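Local coordinates for protein sulfite reductase [ferredoxin] (Mycobacterium tuberculosis, PDB 1ZJ8) that catalyses the ferredoxin-dependent six-electron reduction of sulfite to sulfide with a siroheme and a [4Fe-4S] cluster, probably supplying sulfide for sulfur-containing amino acids and cofactors, at residues Gly72-Trp77 against Lys103-Arg108; Tyr146-Val151 against Ile431-Leu436. All blocks are in the same frame, centred on the assembly; numbering follows the deposited sequence.

Contact 1: residues Gly72-Trp77 against Lys103-Arg108; sequences GRFRWW and KYFMMR. With SRM (siroheme), chain E.
Phe74 sets the CD2-CE2 side of its ring beside the CE2-CZ side of Phe105, so that the two phenyls overlap only along their neighbouring rims. The closest approach is Phe74 CE2 to Phe105 CZ, 3.5 Å. The planes are near parallel, 25° apart, but slid past each other until the ring centroids of Phe74 and Phe105 lie 5.3 Å apart, while the side chains as a whole cross at about a right angle. No hydrogen bond joins the segments; this apolar pair makes the contact. With CG anti to the carbonyl carbon, chi1 -66°, the Phe105 ring presents its CE2-CZ side to Phe74. Phe74 also touches Val49 and Ile53 of helix 49-60 and Leu79 of strand 79-83, which makes the pair part of a larger buried apolar layer.

Two other residues of the strand, Met106 and Arg108, turn to the siroheme instead. Met106 bends so that its CG comes 3.8 Å from propionate oxygen O2A and its CE packs near CAA. Arg108 is extended at first and then turns at chi3 (-69°), which lays one face of the guanidinium against a siroheme carboxylate: NH1 of Arg108 is 3.0 Å from O2B. NE bonds to Gln145 OE1 and NH1 to Ala171 O, and these bonds should limit rotation of the guanidinium.

Strand 104-109 thus packs on Phe74 through Phe105 and meets the cofactor through Met106 and Arg108, an arrangement belonging to the antiparallel sheet of the ferredoxin-like half domain that helps line the siroheme pocket.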
loop_
_atom_site.group_PDB
_atom_site.type_symbol
_atom_site.label_atom_id
_atom_site.label_comp_id
_atom_site.label_asym_id
_atom_site.label_seq_id
_atom_site.Cartn_x
_atom_site.Cartn_y
_atom_site.Cartn_z
ATOM N N GLY A 72 -11.204 6.755 16.374
ATOM C CA GLY A 72 -10.192 7.779 16.081
ATOM C C GLY A 72 -8.827 7.454 16.662
ATOM O O GLY A 72 -7.889 7.109 15.937
ATOM N N ARG A 73 -8.712 7.556 17.978
ATOM C CA ARG A 73 -7.419 7.456 18.634
ATOM C C ARG A 73 -6.788 6.057 18.549
ATOM O O ARG A 73 -5.562 5.924 18.618
ATOM C CB ARG A 73 -7.562 7.929 20.079
ATOM C CG ARG A 73 -6.784 9.195 20.378
ATOM C CD ARG A 73 -7.167 9.873 21.721
ATOM N NE ARG A 73 -8.093 10.999 21.508
ATOM C CZ ARG A 73 -9.223 11.211 22.179
ATOM N NH1 ARG A 73 -9.597 10.398 23.161
ATOM N NH2 ARG A 73 -9.979 12.253 21.873
ATOM N N PHE A 74 -7.626 5.027 18.399
ATOM C CA PHE A 74 -7.167 3.628 18.191
ATOM C C PHE A 74 -6.252 3.478 16.975
ATOM O O PHE A 74 -5.312 2.687 16.975
ATOM C CB PHE A 74 -8.374 2.686 17.994
ATOM C CG PHE A 74 -8.811 1.961 19.242
ATOM C CD1 PHE A 74 -9.007 2.640 20.440
ATOM C CD2 PHE A 74 -9.063 0.587 19.209
ATOM C CE1 PHE A 74 -9.435 1.959 21.588
ATOM C CE2 PHE A 74 -9.489 -0.104 20.361
ATOM C CZ PHE A 74 -9.675 0.584 21.542
ATOM N N ARG A 75 -6.545 4.246 15.941
ATOM C CA ARG A 75 -5.815 4.170 14.688
ATOM C C ARG A 75 -4.329 4.444 14.888
ATOM O O ARG A 75 -3.486 3.811 14.263
ATOM C CB ARG A 75 -6.421 5.143 13.691
ATOM C CG ARG A 75 -7.872 4.800 13.385
ATOM C CD ARG A 75 -8.447 5.750 12.394
ATOM N NE ARG A 75 -9.786 5.348 12.010
ATOM C CZ ARG A 75 -10.489 5.932 11.050
ATOM N NH1 ARG A 75 -9.984 6.949 10.362
ATOM N NH2 ARG A 75 -11.702 5.493 10.771
ATOM N N TRP A 76 -3.994 5.340 15.803
ATOM C CA TRP A 76 -2.592 5.648 16.072
ATOM C C TRP A 76 -1.821 4.426 16.530
ATOM O O TRP A 76 -0.592 4.498 16.669
ATOM C CB TRP A 76 -2.463 6.759 17.118
ATOM C CG TRP A 76 -2.418 8.106 16.522
ATOM C CD1 TRP A 76 -1.327 8.908 16.416
ATOM C CD2 TRP A 76 -3.512 8.823 15.924
ATOM N NE1 TRP A 76 -1.672 10.089 15.803
ATOM C CE2 TRP A 76 -3.008 10.062 15.496
ATOM C CE3 TRP A 76 -4.871 8.541 15.728
ATOM C CZ2 TRP A 76 -3.809 11.017 14.872
ATOM C CZ3 TRP A 76 -5.668 9.491 15.106
ATOM C CH2 TRP A 76 -5.136 10.712 14.685
ATOM N N TRP A 77 -2.535 3.326 16.784
ATOM C CA TRP A 77 -1.898 2.044 17.060
ATOM C C TRP A 77 -2.286 0.961 16.062
ATOM O O TRP A 77 -2.103 -0.224 16.326
ATOM C CB TRP A 77 -2.197 1.595 18.486
ATOM C CG TRP A 77 -1.562 2.489 19.469
ATOM C CD1 TRP A 77 -2.147 3.526 20.107
ATOM C CD2 TRP A 77 -0.193 2.465 19.901
ATOM N NE1 TRP A 77 -1.242 4.151 20.923
ATOM C CE2 TRP A 77 -0.029 3.521 20.819
ATOM C CE3 TRP A 77 0.907 1.650 19.608
ATOM C CZ2 TRP A 77 1.193 3.791 21.457
ATOM C CZ3 TRP A 77 2.126 1.925 20.239
ATOM C CH2 TRP A 77 2.250 2.993 21.157
ATOM N N LYS A 103 -17.685 -5.956 16.727
ATOM C CA LYS A 103 -16.952 -6.002 18.007
ATOM C C LYS A 103 -15.531 -6.533 17.819
ATOM O O LYS A 103 -14.881 -6.933 18.797
ATOM C CB LYS A 103 -17.680 -6.866 19.063
ATOM C CG LYS A 103 -17.133 -8.341 19.256
ATOM C CD LYS A 103 -17.608 -8.957 20.584
ATOM C CE LYS A 103 -17.375 -10.459 20.661
ATOM N NZ LYS A 103 -15.996 -10.759 21.096
ATOM N N TYR A 104 -15.052 -6.548 16.574
ATOM C CA TYR A 104 -13.735 -7.095 16.242
ATOM C C TYR A 104 -12.893 -6.045 15.521
ATOM O O TYR A 104 -13.422 -5.072 14.989
ATOM C CB TYR A 104 -13.906 -8.350 15.380
ATOM C CG TYR A 104 -14.536 -9.529 16.107
ATOM C CD1 TYR A 104 -13.780 -10.310 16.978
ATOM C CD2 TYR A 104 -15.883 -9.864 15.919
ATOM C CE1 TYR A 104 -14.337 -11.385 17.644
ATOM C CE2 TYR A 104 -16.461 -10.938 16.585
ATOM C CZ TYR A 104 -15.681 -11.702 17.448
ATOM O OH TYR A 104 -16.206 -12.797 18.125
ATOM N N PHE A 105 -11.580 -6.247 15.515
ATOM C CA PHE A 105 -10.637 -5.280 14.936
ATOM C C PHE A 105 -9.776 -5.862 13.827
ATOM O O PHE A 105 -9.334 -7.009 13.893
ATOM C CB PHE A 105 -9.696 -4.746 16.026
ATOM C CG PHE A 105 -10.393 -3.929 17.073
ATOM C CD1 PHE A 105 -10.848 -4.527 18.255
ATOM C CD2 PHE A 105 -10.619 -2.567 16.873
ATOM C CE1 PHE A 105 -11.510 -3.782 19.225
ATOM C CE2 PHE A 105 -11.276 -1.809 17.835
ATOM C CZ PHE A 105 -11.725 -2.417 19.017
ATOM N N MET A 106 -9.534 -5.055 12.810
ATOM C CA MET A 106 -8.394 -5.259 11.947
ATOM C C MET A 106 -7.192 -4.702 12.725
ATOM O O MET A 106 -7.265 -3.598 13.286
ATOM C CB MET A 106 -8.565 -4.486 10.636
ATOM C CG MET A 106 -7.414 -4.666 9.621
ATOM S SD MET A 106 -5.920 -3.645 9.929
ATOM C CE MET A 106 -6.422 -2.095 9.156
ATOM N N MET A 107 -6.095 -5.454 12.776
ATOM C CA MET A 107 -4.858 -4.939 13.360
ATOM C C MET A 107 -3.710 -4.993 12.342
ATOM O O MET A 107 -3.486 -6.022 11.703
ATOM C CB MET A 107 -4.497 -5.692 14.626
ATOM C CG MET A 107 -3.336 -5.045 15.375
ATOM S SD MET A 107 -2.947 -5.860 16.958
ATOM C CE MET A 107 -2.177 -7.361 16.400
ATOM N N ARG A 108 -2.991 -3.878 12.215
ATOM C CA ARG A 108 -2.013 -3.659 11.148
ATOM C C ARG A 108 -0.617 -3.575 11.737
ATOM O O ARG A 108 -0.331 -2.696 12.549
ATOM C CB ARG A 108 -2.337 -2.341 10.415
ATOM C CG ARG A 108 -1.400 -1.971 9.246
ATOM C CD ARG A 108 -1.795 -0.640 8.575
ATOM N NE ARG A 108 -3.062 -0.738 7.846
ATOM C CZ ARG A 108 -3.628 0.260 7.164
ATOM N NH1 ARG A 108 -3.069 1.462 7.087
ATOM N NH2 ARG A 108 -4.767 0.065 6.533
HETATM FE FE SRM E . -6.010 2.206 2.519
HETATM C CHA SRM E . -8.734 3.359 4.228
HETATM C CHB SRM E . -7.003 -0.942 3.091
HETATM C CHC SRM E . -3.388 1.113 0.930
HETATM C CHD SRM E . -6.304 4.819 0.280
HETATM N NA SRM E . -7.448 1.376 3.634
HETATM C C1A SRM E . -8.398 1.996 4.368
HETATM C C2A SRM E . -9.080 1.099 5.356
HETATM C CMA SRM E . -8.452 1.271 6.705
HETATM C CDA SRM E . -10.575 1.258 5.351
HETATM C CEA SRM E . -11.243 2.019 6.451
HETATM O O3A SRM E . -10.975 3.217 6.591
HETATM O O4A SRM E . -12.047 1.465 7.214
HETATM C C3A SRM E . -8.755 -0.234 4.774
HETATM C CAA SRM E . -8.454 -1.293 5.780
HETATM C CBA SRM E . -9.799 -1.915 6.043
HETATM C CCA SRM E . -9.661 -3.366 6.373
HETATM O O1A SRM E . -8.836 -4.055 5.735
HETATM O O2A SRM E . -10.365 -3.837 7.299
HETATM C C4A SRM E . -7.669 0.067 3.798
HETATM N NB SRM E . -5.263 0.410 2.229
HETATM C C1B SRM E . -5.730 -0.799 2.545
HETATM C C2B SRM E . -4.783 -1.937 2.284
HETATM C CMB SRM E . -4.787 -3.004 3.343
HETATM C CDB SRM E . -5.186 -2.562 0.990
HETATM C CEB SRM E . -4.409 -3.733 0.504
HETATM O O3B SRM E . -4.898 -4.881 0.436
HETATM O O4B SRM E . -3.243 -3.522 0.171
HETATM C C3B SRM E . -3.495 -1.155 2.143
HETATM C CAB SRM E . -2.837 -0.949 3.483
HETATM C CBB SRM E . -1.360 -0.736 3.355
HETATM C CCB SRM E . -0.781 -0.308 4.673
HETATM O O1B SRM E . -0.161 -1.102 5.376
HETATM O O2B SRM E . -0.885 0.849 5.066
HETATM C C4B SRM E . -4.043 0.190 1.747
HETATM N NC SRM E . -5.134 2.758 0.888
HETATM C C1C SRM E . -3.937 2.299 0.467
HETATM C C2C SRM E . -3.499 2.887 -0.712
HETATM C CDC SRM E . -2.388 2.483 -1.622
HETATM C CEC SRM E . -1.001 2.945 -1.395
HETATM O O3C SRM E . -0.702 3.534 -0.331
HETATM O O4C SRM E . -0.203 2.721 -2.317
HETATM C C3C SRM E . -4.386 3.905 -0.892
HETATM C CAC SRM E . -4.228 4.801 -2.078
HETATM C CBC SRM E . -3.072 5.777 -2.150
HETATM C CCC SRM E . -3.407 6.995 -1.307
HETATM O O1C SRM E . -3.434 6.916 -0.049
HETATM O O2C SRM E . -3.675 8.056 -1.927
HETATM C C4C SRM E . -5.318 3.853 0.112
HETATM N ND SRM E . -7.047 3.944 2.501
HETATM C C1D SRM E . -7.131 4.725 1.413
HETATM C C2D SRM E . -8.276 5.536 1.521
HETATM C CAD SRM E . -8.374 6.907 0.876
HETATM C CBD SRM E . -7.962 8.105 1.673
HETATM C CCD SRM E . -7.894 9.491 1.098
HETATM O O1D SRM E . -6.762 10.021 1.034
HETATM O O2D SRM E . -8.930 10.086 0.696
HETATM C C3D SRM E . -8.878 5.208 2.724
HETATM C CDD SRM E . -9.842 6.083 3.477
HETATM C CED SRM E . -9.405 7.282 4.289
HETATM O O3D SRM E . -8.221 7.469 4.571
HETATM O O4D SRM E . -10.228 8.115 4.696
HETATM C C4D SRM E . -8.106 4.223 3.321
#

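Contact 2: residues Tyr146-Val151 against Ile431-Leu436; sequences YHWIEV and IEFCKL. With SRM (siroheme), chain E.
His147 NE2 donates to propionate oxygen O2A of the siroheme in a nearly straight bond, 3.1 Å long with an N-H...O angle of 170°, while the same imidazole lies flat on Phe433. With Trp148 these rings form an aromatic cluster that joins the antiparallel sheet of a ferredoxin-like half domain to the cysteine-bearing loop of a 4Fe-4S domain. The imidazole and phenyl make an offset stack, with centroids 3.8 Å apart and planes at 10°. ND1 of His147 stands over the CD2 side of the phenyl. CG of His147 lies over the phenyl centre and CB over the same face toward CZ and CE1, 3.7 Å from the Phe433 centroid, as a CH-pi contact. Phe433 CB returns a similar CH-pi contact to the imidazole. On the opposite face of the phenyl, CG of Glu432 rests toward the rim, so Phe433 is sandwiched between its sequence neighbour and the histidine.

Trp148 meets the far end of the phenyl in an offset edge-to-face pair, planes at 79°: the edge of Phe433 is directed at the indole's five-membered ring, with Trp148 NE1 3.3 Å from Phe433 CE1. The stack probably restrains the tilt of the imidazole, while the NE2 bond to the propionate favours one rotation of the ring.

The loop also meets the siroheme directly. Lys435, bent at both chi3 and chi4, curls its end back and brings NZ within 3.2 Å of carboxylate oxygen O4A, a weak hydrogen bond. Cys434 SG binds an iron of the cluster, sits 3.7 Å from siroheme CDA, and accepts a hydrogen bond from Leu436 N at 3.6 Å.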
loop_
_atom_site.group_PDB
_atom_site.type_symbol
_atom_site.label_atom_id
_atom_site.label_comp_id
_atom_site.label_asym_id
_atom_site.label_seq_id
_atom_site.Cartn_x
_atom_site.Cartn_y
_atom_site.Cartn_z
ATOM N N TYR A 146 -4.110 -8.317 10.368
ATOM C CA TYR A 146 -4.863 -9.382 11.034
ATOM C C TYR A 146 -6.324 -8.971 11.057
ATOM O O TYR A 146 -6.609 -7.786 10.961
ATOM C CB TYR A 146 -4.389 -9.515 12.474
ATOM C CG TYR A 146 -2.948 -9.952 12.694
ATOM C CD1 TYR A 146 -2.507 -11.203 12.282
ATOM C CD2 TYR A 146 -2.045 -9.137 13.379
ATOM C CE1 TYR A 146 -1.188 -11.635 12.530
ATOM C CE2 TYR A 146 -0.716 -9.551 13.638
ATOM C CZ TYR A 146 -0.295 -10.811 13.211
ATOM O OH TYR A 146 1.003 -11.264 13.439
ATOM N N HIS A 147 -7.251 -9.921 11.155
ATOM C CA HIS A 147 -8.672 -9.590 11.394
ATOM C C HIS A 147 -9.254 -10.477 12.502
ATOM O O HIS A 147 -8.556 -11.353 13.026
ATOM C CB HIS A 147 -9.484 -9.727 10.111
ATOM C CG HIS A 147 -9.334 -8.577 9.173
ATOM N ND1 HIS A 147 -8.624 -8.662 7.998
ATOM C CD2 HIS A 147 -9.824 -7.318 9.223
ATOM C CE1 HIS A 147 -8.681 -7.505 7.362
ATOM N NE2 HIS A 147 -9.401 -6.669 8.087
ATOM N N TRP A 148 -10.516 -10.249 12.871
ATOM C CA TRP A 148 -11.129 -10.999 13.970
ATOM C C TRP A 148 -10.366 -10.809 15.294
ATOM O O TRP A 148 -10.304 -11.733 16.115
ATOM C CB TRP A 148 -11.214 -12.520 13.648
ATOM C CG TRP A 148 -12.046 -12.835 12.437
ATOM C CD1 TRP A 148 -11.602 -13.197 11.189
ATOM C CD2 TRP A 148 -13.468 -12.783 12.356
ATOM N NE1 TRP A 148 -12.673 -13.372 10.335
ATOM C CE2 TRP A 148 -13.828 -13.129 11.030
ATOM C CE3 TRP A 148 -14.479 -12.480 13.276
ATOM C CZ2 TRP A 148 -15.157 -13.181 10.610
ATOM C CZ3 TRP A 148 -15.791 -12.528 12.861
ATOM C CH2 TRP A 148 -16.121 -12.875 11.538
ATOM N N ILE A 149 -9.787 -9.632 15.510
ATOM C CA ILE A 149 -9.039 -9.409 16.738
ATOM C C ILE A 149 -9.933 -8.756 17.796
ATOM O O ILE A 149 -10.755 -7.883 17.486
ATOM C CB ILE A 149 -7.707 -8.658 16.469
ATOM C CG1 ILE A 149 -6.581 -9.692 16.403
ATOM C CG2 ILE A 149 -7.390 -7.615 17.550
ATOM C CD1 ILE A 149 -5.280 -9.142 16.008
ATOM N N GLU A 150 -9.777 -9.221 19.039
ATOM C CA GLU A 150 -10.558 -8.731 20.169
ATOM C C GLU A 150 -9.611 -7.967 21.109
ATOM O O GLU A 150 -8.521 -8.486 21.471
ATOM C CB GLU A 150 -11.248 -9.881 20.923
ATOM C CG GLU A 150 -11.678 -11.087 20.096
ATOM C CD GLU A 150 -12.620 -12.033 20.877
ATOM O OE1 GLU A 150 -13.708 -11.580 21.307
ATOM O OE2 GLU A 150 -12.288 -13.235 21.056
ATOM N N VAL A 151 -10.033 -6.756 21.507
ATOM C CA VAL A 151 -9.243 -5.888 22.399
ATOM C C VAL A 151 -8.601 -6.679 23.569
ATOM O O VAL A 151 -7.409 -6.508 23.877
ATOM C CB VAL A 151 -10.092 -4.653 22.934
ATOM C CG1 VAL A 151 -11.164 -5.076 23.932
ATOM C CG2 VAL A 151 -9.186 -3.580 23.574
ATOM N N ILE A 431 -15.589 -5.881 0.856
ATOM C CA ILE A 431 -16.744 -6.012 1.756
ATOM C C ILE A 431 -16.650 -7.155 2.783
ATOM O O ILE A 431 -17.439 -7.180 3.726
ATOM C CB ILE A 431 -18.048 -6.161 0.917
ATOM C CG1 ILE A 431 -19.287 -5.817 1.746
ATOM C CG2 ILE A 431 -18.156 -7.566 0.305
ATOM C CD1 ILE A 431 -20.496 -5.370 0.877
ATOM N N GLU A 432 -15.704 -8.084 2.604
ATOM C CA GLU A 432 -15.433 -9.150 3.599
ATOM C C GLU A 432 -15.068 -8.616 5.010
ATOM O O GLU A 432 -15.325 -9.276 6.015
ATOM C CB GLU A 432 -14.297 -10.056 3.075
ATOM C CG GLU A 432 -13.933 -11.295 3.911
ATOM C CD GLU A 432 -12.441 -11.661 3.843
ATOM O OE1 GLU A 432 -11.615 -10.841 3.374
ATOM O OE2 GLU A 432 -12.092 -12.771 4.295
ATOM N N PHE A 433 -14.448 -7.440 5.072
ATOM C CA PHE A 433 -13.998 -6.864 6.346
ATOM C C PHE A 433 -14.078 -5.321 6.394
ATOM O O PHE A 433 -14.055 -4.732 7.468
ATOM C CB PHE A 433 -12.529 -7.257 6.625
ATOM C CG PHE A 433 -12.302 -8.718 7.035
ATOM C CD1 PHE A 433 -12.961 -9.281 8.122
ATOM C CD2 PHE A 433 -11.354 -9.501 6.364
ATOM C CE1 PHE A 433 -12.713 -10.621 8.513
ATOM C CE2 PHE A 433 -11.100 -10.833 6.751
ATOM C CZ PHE A 433 -11.777 -11.387 7.826
ATOM N N CYS A 434 -14.165 -4.666 5.244
ATOM C CA CYS A 434 -14.078 -3.213 5.179
ATOM C C CYS A 434 -15.452 -2.521 5.262
ATOM O O CYS A 434 -16.395 -2.924 4.572
ATOM C CB CYS A 434 -13.400 -2.812 3.872
ATOM S SG CYS A 434 -13.044 -1.079 3.855
ATOM N N LYS A 435 -15.549 -1.457 6.064
ATOM C CA LYS A 435 -16.819 -0.749 6.240
ATOM C C LYS A 435 -17.169 0.214 5.110
ATOM O O LYS A 435 -18.295 0.719 5.082
ATOM C CB LYS A 435 -16.834 0.023 7.548
ATOM C CG LYS A 435 -16.726 -0.841 8.810
ATOM C CD LYS A 435 -16.655 0.042 10.066
ATOM C CE LYS A 435 -15.629 1.214 9.914
ATOM N NZ LYS A 435 -14.287 0.798 9.361
ATOM N N LEU A 436 -16.245 0.462 4.181
ATOM C CA LEU A 436 -16.493 1.432 3.099
ATOM C C LEU A 436 -16.652 0.827 1.698
ATOM O O LEU A 436 -16.762 1.567 0.714
ATOM C CB LEU A 436 -15.389 2.486 3.079
ATOM C CG LEU A 436 -15.053 3.075 4.447
ATOM C CD1 LEU A 436 -13.920 4.097 4.293
ATOM C CD2 LEU A 436 -16.287 3.696 5.112
HETATM FE FE SRM E . -6.010 2.206 2.519
HETATM C CHA SRM E . -8.734 3.359 4.228
HETATM C CHB SRM E . -7.003 -0.942 3.091
HETATM C CHC SRM E . -3.388 1.113 0.930
HETATM C CHD SRM E . -6.304 4.819 0.280
HETATM N NA SRM E . -7.448 1.376 3.634
HETATM C C1A SRM E . -8.398 1.996 4.368
HETATM C C2A SRM E . -9.080 1.099 5.356
HETATM C CMA SRM E . -8.452 1.271 6.705
HETATM C CDA SRM E . -10.575 1.258 5.351
HETATM C CEA SRM E . -11.243 2.019 6.451
HETATM O O3A SRM E . -10.975 3.217 6.591
HETATM O O4A SRM E . -12.047 1.465 7.214
HETATM C C3A SRM E . -8.755 -0.234 4.774
HETATM C CAA SRM E . -8.454 -1.293 5.780
HETATM C CBA SRM E . -9.799 -1.915 6.043
HETATM C CCA SRM E . -9.661 -3.366 6.373
HETATM O O1A SRM E . -8.836 -4.055 5.735
HETATM O O2A SRM E . -10.365 -3.837 7.299
HETATM C C4A SRM E . -7.669 0.067 3.798
HETATM N NB SRM E . -5.263 0.410 2.229
HETATM C C1B SRM E . -5.730 -0.799 2.545
HETATM C C2B SRM E . -4.783 -1.937 2.284
HETATM C CMB SRM E . -4.787 -3.004 3.343
HETATM C CDB SRM E . -5.186 -2.562 0.990
HETATM C CEB SRM E . -4.409 -3.733 0.504
HETATM O O3B SRM E . -4.898 -4.881 0.436
HETATM O O4B SRM E . -3.243 -3.522 0.171
HETATM C C3B SRM E . -3.495 -1.155 2.143
HETATM C CAB SRM E . -2.837 -0.949 3.483
HETATM C CBB SRM E . -1.360 -0.736 3.355
HETATM C CCB SRM E . -0.781 -0.308 4.673
HETATM O O1B SRM E . -0.161 -1.102 5.376
HETATM O O2B SRM E . -0.885 0.849 5.066
HETATM C C4B SRM E . -4.043 0.190 1.747
HETATM N NC SRM E . -5.134 2.758 0.888
HETATM C C1C SRM E . -3.937 2.299 0.467
HETATM C C2C SRM E . -3.499 2.887 -0.712
HETATM C CDC SRM E . -2.388 2.483 -1.622
HETATM C CEC SRM E . -1.001 2.945 -1.395
HETATM O O3C SRM E . -0.702 3.534 -0.331
HETATM O O4C SRM E . -0.203 2.721 -2.317
HETATM C C3C SRM E . -4.386 3.905 -0.892
HETATM C CAC SRM E . -4.228 4.801 -2.078
HETATM C CBC SRM E . -3.072 5.777 -2.150
HETATM C CCC SRM E . -3.407 6.995 -1.307
HETATM O O1C SRM E . -3.434 6.916 -0.049
HETATM O O2C SRM E . -3.675 8.056 -1.927
HETATM C C4C SRM E . -5.318 3.853 0.112
HETATM N ND SRM E . -7.047 3.944 2.501
HETATM C C1D SRM E . -7.131 4.725 1.413
HETATM C C2D SRM E . -8.276 5.536 1.521
HETATM C CAD SRM E . -8.374 6.907 0.876
HETATM C CBD SRM E . -7.962 8.105 1.673
HETATM C CCD SRM E . -7.894 9.491 1.098
HETATM O O1D SRM E . -6.762 10.021 1.034
HETATM O O2D SRM E . -8.930 10.086 0.696
HETATM C C3D SRM E . -8.878 5.208 2.724
HETATM C CDD SRM E . -9.842 6.083 3.477
HETATM C CED SRM E . -9.405 7.282 4.289
HETATM O O3D SRM E . -8.221 7.469 4.571
HETATM O O4D SRM E . -10.228 8.115 4.696
HETATM C C4D SRM E . -8.106 4.223 3.321
#

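How the contacts relate
From the N terminus, contact 1 closes first: the chain leaves helix 67-73, passes strand 79-83 and helix 97-100 and returns as strand 104-109, a short loop of 25 intervening residues. Contact 2 opens only afterwards, on strand 144-149, and closes 279 residues later in the loop between strand 425-427 and helix 442-455, so the two lie in series and neither encloses the other. They are nevertheless adjacent in space, because strands 104-109 and 144-149 are antiparallel neighbours in one sheet, and Met106 packs against His147. Together they link the N-terminal helical region to the ferredoxin-like sheet, and that sheet to the cluster-binding loop; sheet and loop both touch the siroheme.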